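Side-chain contact in Ice-binding protein (Colwellia, PDB 3WP9), which binds to the surface of ice crystals, inhibiting their growth and recrystallization, which may protect membranes from freezing injury: residues A[4-9]-A[89-94]. Sequence-based numbering, arbitrary orientation.
Sequences YAVELG and AGRVPA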
loop_
_atom_site.group_PDB
_atom_site.type_symbol
_atom_site.label_atom_id
_atom_site.label_comp_id
_atom_site.label_asym_id
_atom_site.label_seq_id
_atom_site.Cartn_x
_atom_site.Cartn_y
_atom_site.Cartn_z
ATOM N N TYR A 4 16.664 -7.232 -3.067
ATOM C CA TYR A 4 16.736 -6.667 -1.717
ATOM C C TYR A 4 15.450 -5.847 -1.520
ATOM O O TYR A 4 14.793 -5.441 -2.514
ATOM C CB TYR A 4 17.979 -5.775 -1.534
ATOM C CG TYR A 4 18.476 -5.169 -2.841
ATOM C CD1 TYR A 4 18.924 -5.998 -3.879
ATOM C CD2 TYR A 4 18.482 -3.776 -3.058
ATOM C CE1 TYR A 4 19.353 -5.472 -5.095
ATOM C CE2 TYR A 4 18.919 -3.233 -4.276
ATOM C CZ TYR A 4 19.358 -4.086 -5.304
ATOM O OH TYR A 4 19.798 -3.603 -6.552
ATOM N N ALA A 5 15.133 -5.632 -0.248
ATOM C CA ALA A 5 13.978 -4.807 0.140
ATOM C C ALA A 5 14.042 -3.433 -0.545
ATOM O O ALA A 5 15.098 -2.928 -0.929
ATOM C CB ALA A 5 13.893 -4.638 1.643
ATOM N N VAL A 6 12.873 -2.830 -0.694
ATOM C CA VAL A 6 12.767 -1.433 -1.082
ATOM C C VAL A 6 12.739 -0.598 0.190
ATOM O O VAL A 6 11.826 -0.731 1.012
ATOM C CB VAL A 6 11.512 -1.193 -1.913
ATOM C CG1 VAL A 6 11.283 0.310 -2.116
ATOM C CG2 VAL A 6 11.558 -1.967 -3.235
ATOM N N GLU A 7 13.769 0.238 0.391
ATOM C CA GLU A 7 13.821 1.148 1.536
ATOM C C GLU A 7 12.747 2.271 1.402
ATOM O O GLU A 7 12.651 2.908 0.377
ATOM C CB GLU A 7 15.212 1.784 1.714
ATOM C CG GLU A 7 16.292 0.761 2.094
ATOM C CD GLU A 7 15.901 -0.204 3.233
ATOM O OE1 GLU A 7 15.315 0.261 4.255
ATOM O OE2 GLU A 7 16.194 -1.436 3.109
ATOM N N LEU A 8 11.973 2.459 2.470
ATOM C CA LEU A 8 10.842 3.423 2.449
ATOM C C LEU A 8 11.192 4.736 3.138
ATOM O O LEU A 8 10.455 5.696 3.073
ATOM C CB LEU A 8 9.574 2.777 3.102
ATOM C CG LEU A 8 9.092 1.470 2.490
ATOM C CD1 LEU A 8 7.856 1.087 3.340
ATOM C CD2 LEU A 8 8.778 1.658 0.994
ATOM N N GLY A 9 12.345 4.834 3.799
ATOM C CA GLY A 9 12.603 6.082 4.509
ATOM C C GLY A 9 11.509 6.518 5.479
ATOM O O GLY A 9 10.962 5.682 6.230
ATOM N N ALA A 89 10.561 0.482 -9.157
ATOM C CA ALA A 89 10.288 0.423 -10.570
ATOM C C ALA A 89 11.568 0.033 -11.323
ATOM O O ALA A 89 11.482 -0.515 -12.415
ATOM C CB ALA A 89 9.786 1.777 -11.035
ATOM N N GLY A 90 12.744 0.280 -10.729
ATOM C CA GLY A 90 13.992 0.189 -11.528
ATOM C C GLY A 90 14.744 -1.104 -11.313
ATOM O O GLY A 90 15.852 -1.279 -11.870
ATOM N N ARG A 91 14.204 -2.020 -10.509
ATOM C CA ARG A 91 14.976 -3.203 -10.140
ATOM C C ARG A 91 15.106 -4.115 -11.324
ATOM O O ARG A 91 14.212 -4.188 -12.190
ATOM C CB ARG A 91 14.361 -3.986 -9.008
ATOM C CG ARG A 91 14.319 -3.231 -7.746
ATOM C CD ARG A 91 15.703 -2.802 -7.285
ATOM N NE ARG A 91 15.553 -2.220 -5.951
ATOM C CZ ARG A 91 15.534 -2.873 -4.795
ATOM N NH1 ARG A 91 15.665 -4.211 -4.726
ATOM N NH2 ARG A 91 15.393 -2.178 -3.672
ATOM N N VAL A 92 16.243 -4.825 -11.360
ATOM C CA VAL A 92 16.555 -5.747 -12.455
ATOM C C VAL A 92 17.500 -6.838 -11.944
ATOM O O VAL A 92 18.158 -6.660 -10.915
ATOM C CB VAL A 92 17.197 -5.028 -13.659
ATOM C CG1 VAL A 92 16.119 -4.305 -14.455
ATOM C CG2 VAL A 92 18.296 -4.084 -13.157
ATOM N N PRO A 93 17.522 -7.989 -12.635
ATOM C CA PRO A 93 16.652 -8.259 -13.805
ATOM C C PRO A 93 15.244 -8.635 -13.282
ATOM O O PRO A 93 15.139 -8.996 -12.098
ATOM C CB PRO A 93 17.311 -9.501 -14.457
ATOM C CG PRO A 93 18.071 -10.152 -13.320
ATOM C CD PRO A 93 18.478 -9.083 -12.339
ATOM N N ALA A 94 14.235 -8.572 -14.151
ATOM C CA ALA A 94 12.947 -9.236 -13.836
ATOM C C ALA A 94 13.116 -10.724 -13.964
ATOM O O ALA A 94 13.636 -11.224 -14.968
ATOM C CB ALA A 94 11.828 -8.795 -14.761
HETATM O O HOH W 1 18.596 -4.105 -9.646
#
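Arg91 lays its guanidinium group flat against one face of the Tyr4 ring, and nearly everything that passes between residues 4-9 and 89-94 goes through this one side chain. The two flat groups are stacked with their planes 17° apart, and CZ of Arg91 lies 3.9 Å from the centroid of the Tyr4 ring, a cation-pi contact. NH1 sits over the middle of the ring, while CE2 of Tyr4 covers the centre of the guanidinium at 3.4 Å from Arg91 CZ. Tyr4 reaches this position with an unusual first torsion, chi1 26°, well short of a staggered value.

The same guanidinium also takes hold of the backbone. NH1 of Arg91 donates to Tyr4 O at 2.7 Å, and NH2 of Arg91 to Ala5 O at 2.9 Å. Ala5 O lies in the guanidinium plane, yet the donor stands well above the plane of that carbonyl. Arg91 gets there by bending at chi2 (-59°) and then extending through chi3. On the guanidinium face turned from Tyr4, CG2 of Val6 comes to 3.9 Å from Arg91 NH2; Val6 itself packs on helix 71-89 and on Ile137 and Phe164 of the right-handed beta-helix. A water accepts from Val92 N at 3.0 Å and makes a weak link to Tyr4 OH.

With Asp87, near the end of helix 71-89, forming a salt bridge to NE, the buried positive charge is probably balanced locally. Two carbonyls, an aromatic face and a carboxylate thus fix the guanidinium's orientation and tie the N-terminal segment to the loop that follows helix 71-89, the helix packed along the beta-helix.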